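PDB 5E7T: minor structural protein 5 from Lactococcus phage Tuc2009, which is probably an accessory component of the phage baseplate, the host-recognition device at the tail tip, and has a galactose-binding-like domain that may recognise carbohydrate. Local coordinates for residues E50-G60 with G171-N179; Y114-I125 with I141-E151. One frame throughout, in Å; residues are numbered along the deposited sequence.

Contacts 1 and 2 lie in one beta-sandwich domain, and both reach its five-stranded antiparallel sheet. Contact 1 joins neighbouring strands 53-60 and 171-184 within that sheet, whereas contact 2 joins strand 139-146, outermost within this chain, and the residues that follow it to edge strand 121-126 of the opposing four-stranded sheet and the loop before it. Strand 85-98 runs between strands 171-184 and 139-146 and so connects the two sites. Their centres are 23 Å apart, and their nearest atoms, about 7 Å apart, do not touch. Along the chain, contact 2 is nested inside the loop that contact 1 closes. The first contact therefore builds one layer, and the second ties the two layers together at a margin.

Contact 1 of 2, residues E50-G60 with G171-N179; sequences ENGYGEVTMKG and GSFTIRVRN
The Tyr53 ring lies between Arg176 on one face, with CD 3.9 Å from the ring centroid in an offset CH-pi contact, and Glu50 O, which sits over the centre of the other. This arrangement lies on two antiparallel neighbours, strands 53-60 and 171-184, in the five-stranded layer of a beta sandwich, consistent with a galactose-binding-domain-like fold. The extended arginine runs along the ring until its guanidinium is nearly parallel to it (18°) and has Tyr53 OH over its face. That hydroxyl is no acceptor for the arginine; it donates instead to Glu50 OE1 (2.9 Å), within the segment that forms a type II' turn from Glu50 to Tyr53. At the guanidinium edge, close to its plane, Glu55 OE1 accepts from Arg176 NE at 3.2 Å in a salt bridge, met on its anti side, while NH2 gives the same oxygen a weak bond. Glu50 OE1 adds only a nearby opposite charge, 4.1 Å from Arg176 NH2. The two bonds to Glu55, one of them weak, and Tyr53 OH over one face should restrict rotation of the guanidinium.

On the opposite side of the sheet, Met58 CB covers part of a Phe173 face. With Phe173 CG placed between the backbone N and the carbonyl carbon (chi1 60°), ring and methionine lie side by side and point the same way, and Met58 CG is 3.6 Å from Phe173 CE1. Both reach Val163 of the facing sheet. Val56 CG1 and Ile175 CG2, 3.6 Å apart, extend this apolar surface.

Paired backbone hydrogen bonds link Gly54 with Val177, Val56 with Ile175, Met58 with Phe173 and Gly60 with Gly171. Beyond them, a water donates to Gly52 O at 2.7 Å and accepts from Asn179 N at 2.8 Å.

Contact 2 of 2, residues Y114-I125 with I141-E151; sequences YTENSWKEICTI and ITQTSTIPPYE
A hairpin loop and the classic beta bulge beyond it, where Ile122 and Cys123 both face Gln112, pack on the end of strand 139-146 and the loop that follows it at one margin of the beta sandwich, with Tyr114 meeting Glu151 and Pro148. Glu151 CG stands almost exactly over the Tyr114 ring, 3.6 Å from its centroid and 5° off the normal; Ile122 CD1 sits over the centre of the opposite face. Pro148 CG comes in at the ring edge, 4.0 Å from Tyr114 CE2. A bend in the glutamate chain (chi2 -77°) turns the carboxylate away from the ring toward the loop, where Ser118 OG donates to Glu151 OE2 at 2.7 Å, arriving from above the carboxylate plane.

Pro148 also lies along the backbone beside the bulge, its CD 3.6 Å from Ile122 CA, and Lys120 NZ passes its CB while bonding to Glu121 O. Ile122 divides its branches: CG2 meets Ile147 CD1 at 3.8 Å, while CG1 crosses toward the proline ring.

Farther along, no backbone hydrogen bond joins the segments directly. Thr124 N makes a weak bond to Ser145 OG (3.4 Å), and a water accepts from that hydroxyl and donates to Thr124 O and Gln143 O, bridging the chains. Ile125 CD1 packs on Ile141 CG2 at 3.8 Å. Ile141 and Thr142 also pair antiparallel with a strand of another protein's chain, so the sheet continues across that interface. Side-chain and water links between strands of two facing sheets, in place of backbone pairing, are typical of layer-on-layer packing at an edge of a beta sandwich.

Contact 1 of 2, residues E50-G60 with G171-N179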
loop_
_atom_site.group_PDB
_atom_site.type_symbol
_atom_site.label_atom_id
_atom_site.label_comp_id
_atom_site.label_asym_id
_atom_site.label_seq_id
_atom_site.Cartn_x
_atom_site.Cartn_y
_atom_site.Cartn_z
ATOM N N GLU B 50 40.076 -33.502 17.042
ATOM C CA GLU B 50 39.773 -34.640 17.893
ATOM C C GLU B 50 40.311 -34.184 19.243
ATOM O O GLU B 50 41.386 -33.550 19.302
ATOM C CB GLU B 50 40.590 -35.833 17.357
ATOM C CG GLU B 50 40.273 -37.206 17.906
ATOM C CD GLU B 50 41.127 -38.259 17.227
ATOM O OE1 GLU B 50 42.374 -38.121 17.235
ATOM O OE2 GLU B 50 40.539 -39.195 16.638
ATOM N N ASN B 51 39.554 -34.449 20.321
ATOM C CA ASN B 51 39.862 -33.955 21.665
ATOM C C ASN B 51 40.086 -32.446 21.542
ATOM O O ASN B 51 39.430 -31.805 20.700
ATOM C CB ASN B 51 40.996 -34.693 22.303
ATOM C CG ASN B 51 40.674 -36.136 22.616
ATOM O OD1 ASN B 51 40.911 -36.586 23.739
ATOM N ND2 ASN B 51 40.167 -36.915 21.643
ATOM N N GLY B 52 40.983 -31.864 22.293
ATOM C CA GLY B 52 41.090 -30.421 22.133
ATOM C C GLY B 52 42.102 -29.939 21.134
ATOM O O GLY B 52 42.463 -28.766 21.181
ATOM N N TYR B 53 42.575 -30.817 20.241
ATOM C CA TYR B 53 43.680 -30.505 19.325
ATOM C C TYR B 53 43.364 -30.783 17.850
ATOM O O TYR B 53 42.356 -31.402 17.529
ATOM C CB TYR B 53 44.942 -31.321 19.765
ATOM C CG TYR B 53 44.732 -32.824 19.679
ATOM C CD1 TYR B 53 44.729 -33.481 18.448
ATOM C CD2 TYR B 53 44.455 -33.573 20.813
ATOM C CE1 TYR B 53 44.413 -34.834 18.350
ATOM C CE2 TYR B 53 44.169 -34.935 20.728
ATOM C CZ TYR B 53 44.144 -35.560 19.494
ATOM O OH TYR B 53 43.880 -36.905 19.397
ATOM N N GLY B 54 44.284 -30.391 16.987
ATOM C CA GLY B 54 44.213 -30.645 15.560
ATOM C C GLY B 54 45.349 -31.562 15.151
ATOM O O GLY B 54 46.477 -31.392 15.625
ATOM N N GLU B 55 45.063 -32.553 14.297
ATOM C CA GLU B 55 46.057 -33.501 13.800
ATOM C C GLU B 55 46.255 -33.252 12.319
ATOM O O GLU B 55 45.280 -33.007 11.609
ATOM C CB GLU B 55 45.623 -34.966 14.060
ATOM C CG GLU B 55 46.773 -35.968 14.032
ATOM C CD GLU B 55 46.373 -37.427 14.108
ATOM O OE1 GLU B 55 46.710 -38.079 15.122
ATOM O OE2 GLU B 55 45.767 -37.931 13.135
ATOM N N VAL B 56 47.511 -33.286 11.860
ATOM C CA VAL B 56 47.877 -33.055 10.460
ATOM C C VAL B 56 49.179 -33.782 10.175
ATOM O O VAL B 56 50.058 -33.846 11.036
ATOM C CB VAL B 56 47.919 -31.541 10.072
ATOM C CG1 VAL B 56 49.123 -30.824 10.682
ATOM C CG2 VAL B 56 47.876 -31.343 8.559
ATOM N N THR B 57 49.286 -34.329 8.965
ATOM C CA THR B 57 50.413 -35.117 8.486
ATOM C C THR B 57 51.075 -34.399 7.321
ATOM O O THR B 57 50.430 -34.116 6.320
ATOM C CB THR B 57 49.900 -36.512 8.111
ATOM O OG1 THR B 57 49.134 -37.061 9.194
ATOM C CG2 THR B 57 50.985 -37.442 7.696
ATOM N N MET B 58 52.348 -34.103 7.459
ATOM C CA MET B 58 53.137 -33.422 6.450
ATOM C C MET B 58 54.009 -34.463 5.759
ATOM O O MET B 58 54.738 -35.181 6.444
ATOM C CB MET B 58 54.001 -32.349 7.104
ATOM C CG MET B 58 53.267 -31.502 8.116
ATOM S SD MET B 58 52.403 -30.170 7.316
ATOM C CE MET B 58 53.470 -28.874 7.643
ATOM N N LYS B 59 53.915 -34.555 4.401
ATOM C CA LYS B 59 54.589 -35.540 3.533
ATOM C C LYS B 59 55.130 -34.862 2.271
ATOM O O LYS B 59 54.404 -34.148 1.579
ATOM C CB LYS B 59 53.550 -36.603 3.123
ATOM C CG LYS B 59 54.074 -37.961 2.707
ATOM C CD LYS B 59 52.905 -38.942 2.739
ATOM C CE LYS B 59 53.225 -40.310 2.198
ATOM N NZ LYS B 59 53.343 -40.321 0.707
ATOM N N GLY B 60 56.381 -35.125 1.948
ATOM C CA GLY B 60 56.965 -34.545 0.752
ATOM C C GLY B 60 58.312 -35.120 0.390
ATOM O O GLY B 60 58.984 -35.711 1.244
ATOM N N GLY B 171 60.045 -37.745 3.244
ATOM C CA GLY B 171 59.947 -37.560 4.678
ATOM C C GLY B 171 58.521 -37.228 5.024
ATOM O O GLY B 171 57.827 -36.563 4.243
ATOM N N SER B 172 58.078 -37.687 6.196
ATOM C CA SER B 172 56.728 -37.411 6.714
ATOM C C SER B 172 56.677 -37.472 8.235
ATOM O O SER B 172 57.518 -38.110 8.863
ATOM C CB SER B 172 55.688 -38.356 6.110
ATOM O OG SER B 172 56.118 -39.702 6.222
ATOM N N PHE B 173 55.705 -36.784 8.821
ATOM C CA PHE B 173 55.447 -36.816 10.253
ATOM C C PHE B 173 53.982 -36.503 10.517
ATOM O O PHE B 173 53.298 -35.989 9.635
ATOM C CB PHE B 173 56.395 -35.900 11.074
ATOM C CG PHE B 173 56.370 -34.429 10.739
ATOM C CD1 PHE B 173 55.391 -33.595 11.270
ATOM C CD2 PHE B 173 57.321 -33.876 9.890
ATOM C CE1 PHE B 173 55.356 -32.242 10.937
ATOM C CE2 PHE B 173 57.276 -32.526 9.544
ATOM C CZ PHE B 173 56.296 -31.721 10.068
ATOM N N THR B 174 53.504 -36.828 11.717
ATOM C CA THR B 174 52.147 -36.520 12.141
ATOM C C THR B 174 52.306 -35.729 13.397
ATOM O O THR B 174 53.082 -36.117 14.269
ATOM C CB THR B 174 51.317 -37.770 12.283
ATOM O OG1 THR B 174 51.464 -38.553 11.088
ATOM C CG2 THR B 174 49.881 -37.454 12.517
ATOM N N ILE B 175 51.664 -34.564 13.439
ATOM C CA ILE B 175 51.760 -33.596 14.525
ATOM C C ILE B 175 50.393 -33.233 15.043
ATOM O O ILE B 175 49.442 -33.108 14.269
ATOM C CB ILE B 175 52.571 -32.340 14.075
ATOM C CG1 ILE B 175 52.910 -31.404 15.266
ATOM C CG2 ILE B 175 51.901 -31.585 12.913
ATOM C CD1 ILE B 175 53.732 -30.148 14.927
ATOM N N ARG B 176 50.298 -33.063 16.356
ATOM C CA ARG B 176 49.091 -32.638 17.029
ATOM C C ARG B 176 49.358 -31.249 17.559
ATOM O O ARG B 176 50.432 -31.011 18.110
ATOM C CB ARG B 176 48.723 -33.609 18.130
ATOM C CG ARG B 176 48.164 -34.884 17.549
ATOM C CD ARG B 176 47.868 -35.883 18.618
ATOM N NE ARG B 176 47.197 -37.055 18.074
ATOM C CZ ARG B 176 46.774 -38.071 18.816
ATOM N NH1 ARG B 176 46.935 -38.050 20.133
ATOM N NH2 ARG B 176 46.180 -39.111 18.250
ATOM N N VAL B 177 48.449 -30.308 17.299
ATOM C CA VAL B 177 48.615 -28.931 17.734
ATOM C C VAL B 177 47.468 -28.603 18.679
ATOM O O VAL B 177 46.309 -28.712 18.294
ATOM C CB VAL B 177 48.705 -27.983 16.525
ATOM C CG1 VAL B 177 48.620 -26.530 16.953
ATOM C CG2 VAL B 177 49.976 -28.238 15.719
ATOM N N ARG B 178 47.803 -28.269 19.939
ATOM C CA ARG B 178 46.881 -27.957 21.032
ATOM C C ARG B 178 47.131 -26.530 21.558
ATOM O O ARG B 178 48.274 -26.102 21.684
ATOM C CB ARG B 178 47.053 -28.992 22.156
ATOM C CG ARG B 178 46.257 -28.720 23.415
ATOM C CD ARG B 178 46.486 -29.816 24.426
ATOM N NE ARG B 178 47.561 -29.507 25.364
ATOM C CZ ARG B 178 48.061 -30.385 26.229
ATOM N NH1 ARG B 178 47.593 -31.623 26.275
ATOM N NH2 ARG B 178 49.037 -30.032 27.053
ATOM N N ASN B 179 46.040 -25.817 21.858
ATOM C CA ASN B 179 45.975 -24.460 22.387
ATOM C C ASN B 179 46.977 -23.454 21.747
ATOM O O ASN B 179 47.739 -22.794 22.478
ATOM C CB ASN B 179 46.109 -24.472 23.893
ATOM C CG ASN B 179 45.180 -25.375 24.662
ATOM O OD1 ASN B 179 45.576 -25.912 25.704
ATOM N ND2 ASN B 179 43.925 -25.525 24.220
HETATM O O HOH W 1 43.931 -26.711 20.309
HETATM O O HOH W 2 41.746 -27.251 23.702
#

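Contact 2 of 2, residues Y114-I125 with I141-E151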
loop_
_atom_site.group_PDB
_atom_site.type_symbol
_atom_site.label_atom_id
_atom_site.label_comp_id
_atom_site.label_asym_id
_atom_site.label_seq_id
_atom_site.Cartn_x
_atom_site.Cartn_y
_atom_site.Cartn_z
ATOM N N TYR B 114 55.431 -11.613 5.058
ATOM C CA TYR B 114 55.211 -10.894 3.807
ATOM C C TYR B 114 55.434 -11.917 2.674
ATOM O O TYR B 114 56.081 -12.952 2.889
ATOM C CB TYR B 114 56.132 -9.649 3.680
ATOM C CG TYR B 114 55.761 -8.490 4.586
ATOM C CD1 TYR B 114 54.692 -7.651 4.278
ATOM C CD2 TYR B 114 56.474 -8.230 5.749
ATOM C CE1 TYR B 114 54.312 -6.615 5.136
ATOM C CE2 TYR B 114 56.116 -7.184 6.604
ATOM C CZ TYR B 114 55.025 -6.384 6.298
ATOM O OH TYR B 114 54.661 -5.362 7.151
ATOM N N THR B 115 54.846 -11.682 1.505
ATOM C CA THR B 115 54.989 -12.647 0.427
ATOM C C THR B 115 55.922 -12.110 -0.655
ATOM O O THR B 115 56.996 -11.601 -0.308
ATOM C CB THR B 115 53.632 -13.131 -0.072
ATOM O OG1 THR B 115 52.871 -12.027 -0.588
ATOM C CG2 THR B 115 52.866 -13.886 1.000
ATOM N N GLU B 116 55.526 -12.246 -1.955
ATOM C CA GLU B 116 56.315 -11.903 -3.137
ATOM C C GLU B 116 57.139 -10.675 -2.970
ATOM O O GLU B 116 56.639 -9.619 -2.563
ATOM C CB GLU B 116 55.478 -11.822 -4.409
ATOM C CG GLU B 116 55.504 -13.108 -5.205
ATOM C CD GLU B 116 54.706 -14.259 -4.624
ATOM O OE1 GLU B 116 53.766 -14.014 -3.828
ATOM O OE2 GLU B 116 55.013 -15.416 -4.994
ATOM N N ASN B 117 58.432 -10.861 -3.303
ATOM C CA ASN B 117 59.583 -9.970 -3.201
ATOM C C ASN B 117 60.214 -10.077 -1.804
ATOM O O ASN B 117 61.342 -10.566 -1.683
ATOM C CB ASN B 117 59.274 -8.510 -3.614
ATOM C CG ASN B 117 59.018 -8.305 -5.107
ATOM O OD1 ASN B 117 59.672 -8.904 -5.981
ATOM N ND2 ASN B 117 58.074 -7.417 -5.434
ATOM N N SER B 118 59.447 -9.729 -0.756
ATOM C CA SER B 118 59.908 -9.672 0.625
ATOM C C SER B 118 60.187 -10.988 1.286
ATOM O O SER B 118 61.353 -11.243 1.576
ATOM C CB SER B 118 58.948 -8.868 1.488
ATOM O OG SER B 118 59.561 -8.520 2.714
ATOM N N TRP B 119 59.137 -11.769 1.634
ATOM C CA TRP B 119 59.229 -13.040 2.365
ATOM C C TRP B 119 59.662 -12.857 3.827
ATOM O O TRP B 119 59.722 -13.852 4.564
ATOM C CB TRP B 119 60.090 -14.097 1.652
ATOM C CG TRP B 119 59.564 -14.429 0.293
ATOM C CD1 TRP B 119 60.082 -14.030 -0.905
ATOM C CD2 TRP B 119 58.305 -15.057 -0.006
ATOM N NE1 TRP B 119 59.263 -14.433 -1.936
ATOM C CE2 TRP B 119 58.163 -15.062 -1.412
ATOM C CE3 TRP B 119 57.286 -15.628 0.781
ATOM C CZ2 TRP B 119 57.060 -15.640 -2.050
ATOM C CZ3 TRP B 119 56.191 -16.197 0.147
ATOM C CH2 TRP B 119 56.094 -16.214 -1.252
ATOM N N LYS B 120 59.888 -11.591 4.273
ATOM C CA LYS B 120 60.300 -11.255 5.640
ATOM C C LYS B 120 59.225 -11.671 6.651
ATOM O O LYS B 120 58.045 -11.477 6.378
ATOM C CB LYS B 120 60.719 -9.765 5.746
ATOM C CG LYS B 120 61.066 -9.244 7.153
ATOM C CD LYS B 120 62.234 -9.980 7.868
ATOM C CE LYS B 120 62.546 -9.448 9.264
ATOM N NZ LYS B 120 61.534 -9.830 10.297
ATOM N N GLU B 121 59.629 -12.337 7.761
ATOM C CA GLU B 121 58.718 -12.813 8.810
ATOM C C GLU B 121 58.178 -11.665 9.620
ATOM O O GLU B 121 58.907 -10.719 9.885
ATOM C CB GLU B 121 59.372 -13.880 9.713
ATOM C CG GLU B 121 60.329 -13.386 10.793
ATOM C CD GLU B 121 61.730 -13.975 10.743
ATOM O OE1 GLU B 121 62.228 -14.374 11.822
ATOM O OE2 GLU B 121 62.346 -14.002 9.648
ATOM N N ILE B 122 56.900 -11.746 9.995
ATOM C CA ILE B 122 56.222 -10.752 10.802
ATOM C C ILE B 122 56.149 -11.321 12.212
ATOM O O ILE B 122 56.637 -10.711 13.153
ATOM C CB ILE B 122 54.813 -10.404 10.202
ATOM C CG1 ILE B 122 54.954 -9.664 8.854
ATOM C CG2 ILE B 122 53.926 -9.602 11.190
ATOM C CD1 ILE B 122 53.732 -9.765 7.893
ATOM N N CYS B 123 55.555 -12.495 12.354
ATOM C CA CYS B 123 55.365 -13.148 13.645
ATOM C C CYS B 123 55.418 -14.631 13.404
ATOM O O CYS B 123 54.617 -15.176 12.640
ATOM C CB CYS B 123 54.039 -12.725 14.260
ATOM S SG CYS B 123 53.873 -13.188 15.988
ATOM N N THR B 124 56.414 -15.276 13.998
ATOM C CA THR B 124 56.709 -16.687 13.778
ATOM C C THR B 124 57.098 -17.490 15.046
ATOM O O THR B 124 57.412 -16.903 16.092
ATOM C CB THR B 124 57.808 -16.742 12.729
ATOM O OG1 THR B 124 58.103 -18.101 12.399
ATOM C CG2 THR B 124 59.064 -15.996 13.164
ATOM N N ILE B 125 57.115 -18.836 14.913
ATOM C CA ILE B 125 57.513 -19.786 15.942
ATOM C C ILE B 125 58.054 -21.052 15.297
ATOM O O ILE B 125 57.344 -21.724 14.552
ATOM C CB ILE B 125 56.420 -20.049 17.013
ATOM C CG1 ILE B 125 56.984 -20.880 18.187
ATOM C CG2 ILE B 125 55.109 -20.647 16.415
ATOM C CD1 ILE B 125 56.144 -20.880 19.339
ATOM N N ILE B 141 55.984 -24.749 23.275
ATOM C CA ILE B 141 56.988 -23.942 22.570
ATOM C C ILE B 141 56.539 -22.490 22.564
ATOM O O ILE B 141 55.396 -22.218 22.218
ATOM C CB ILE B 141 57.256 -24.511 21.149
ATOM C CG1 ILE B 141 57.574 -26.019 21.206
ATOM C CG2 ILE B 141 58.397 -23.761 20.470
ATOM C CD1 ILE B 141 57.304 -26.736 20.009
ATOM N N THR B 142 57.410 -21.563 22.989
ATOM C CA THR B 142 57.118 -20.119 23.052
ATOM C C THR B 142 58.173 -19.302 22.304
ATOM O O THR B 142 59.335 -19.715 22.227
ATOM C CB THR B 142 56.924 -19.636 24.510
ATOM O OG1 THR B 142 58.183 -19.431 25.151
ATOM C CG2 THR B 142 56.061 -20.568 25.346
ATOM N N GLN B 143 57.775 -18.145 21.747
ATOM C CA GLN B 143 58.663 -17.241 21.001
ATOM C C GLN B 143 58.052 -15.843 20.896
ATOM O O GLN B 143 56.895 -15.704 20.493
ATOM C CB GLN B 143 58.939 -17.803 19.600
ATOM C CG GLN B 143 59.788 -16.936 18.679
ATOM C CD GLN B 143 61.242 -16.928 19.024
ATOM O OE1 GLN B 143 61.955 -17.932 18.869
ATOM N NE2 GLN B 143 61.730 -15.760 19.405
ATOM N N THR B 144 58.838 -14.805 21.265
ATOM C CA THR B 144 58.408 -13.419 21.135
ATOM C C THR B 144 58.989 -12.923 19.830
ATOM O O THR B 144 60.149 -13.210 19.530
ATOM C CB THR B 144 58.810 -12.570 22.338
ATOM O OG1 THR B 144 58.317 -13.166 23.547
ATOM C CG2 THR B 144 58.288 -11.157 22.231
ATOM N N SER B 145 58.172 -12.224 19.035
ATOM C CA SER B 145 58.549 -11.684 17.741
ATOM C C SER B 145 58.390 -10.161 17.701
ATOM O O SER B 145 57.426 -9.644 18.256
ATOM C CB SER B 145 57.690 -12.320 16.656
ATOM O OG SER B 145 57.963 -13.706 16.550
ATOM N N THR B 146 59.332 -9.445 17.053
ATOM C CA THR B 146 59.246 -7.995 16.868
ATOM C C THR B 146 58.738 -7.691 15.435
ATOM O O THR B 146 59.317 -8.150 14.430
ATOM C CB THR B 146 60.572 -7.313 17.172
ATOM O OG1 THR B 146 60.985 -7.683 18.479
ATOM C CG2 THR B 146 60.474 -5.818 17.099
ATOM N N ILE B 147 57.633 -6.939 15.365
ATOM C CA ILE B 147 56.992 -6.562 14.110
ATOM C C ILE B 147 57.970 -5.801 13.222
ATOM O O ILE B 147 58.527 -4.786 13.658
ATOM C CB ILE B 147 55.645 -5.822 14.344
ATOM C CG1 ILE B 147 54.670 -6.661 15.183
ATOM C CG2 ILE B 147 55.014 -5.380 13.030
ATOM C CD1 ILE B 147 54.311 -8.043 14.607
ATOM N N PRO B 148 58.246 -6.318 12.002
ATOM C CA PRO B 148 59.190 -5.625 11.111
ATOM C C PRO B 148 58.565 -4.361 10.491
ATOM O O PRO B 148 57.321 -4.206 10.469
ATOM C CB PRO B 148 59.506 -6.688 10.062
ATOM C CG PRO B 148 58.257 -7.484 9.977
ATOM C CD PRO B 148 57.683 -7.523 11.354
ATOM N N PRO B 149 59.401 -3.437 9.961
ATOM C CA PRO B 149 58.838 -2.228 9.358
ATOM C C PRO B 149 58.002 -2.543 8.127
ATOM O O PRO B 149 58.281 -3.525 7.417
ATOM C CB PRO B 149 60.068 -1.379 9.046
ATOM C CG PRO B 149 61.152 -2.329 8.924
ATOM C CD PRO B 149 60.873 -3.424 9.883
ATOM N N TYR B 150 56.969 -1.696 7.885
ATOM C CA TYR B 150 56.058 -1.854 6.765
ATOM C C TYR B 150 56.819 -1.907 5.461
ATOM O O TYR B 150 57.827 -1.215 5.313
ATOM C CB TYR B 150 55.025 -0.719 6.721
ATOM C CG TYR B 150 54.060 -0.630 7.890
ATOM C CD1 TYR B 150 53.247 -1.705 8.234
ATOM C CD2 TYR B 150 53.863 0.573 8.561
ATOM C CE1 TYR B 150 52.325 -1.613 9.283
ATOM C CE2 TYR B 150 52.943 0.680 9.607
ATOM C CZ TYR B 150 52.167 -0.414 9.963
ATOM O OH TYR B 150 51.267 -0.305 11.003
ATOM N N GLU B 151 56.344 -2.760 4.538
ATOM C CA GLU B 151 56.848 -2.958 3.170
ATOM C C GLU B 151 56.036 -2.072 2.216
ATOM O O GLU B 151 55.138 -1.354 2.675
ATOM C CB GLU B 151 56.614 -4.419 2.764
ATOM C CG GLU B 151 57.538 -5.404 3.433
ATOM C CD GLU B 151 58.934 -5.441 2.849
ATOM O OE1 GLU B 151 59.122 -5.014 1.686
ATOM O OE2 GLU B 151 59.841 -5.930 3.555
HETATM O O HOH W 3 56.282 -15.202 17.925
#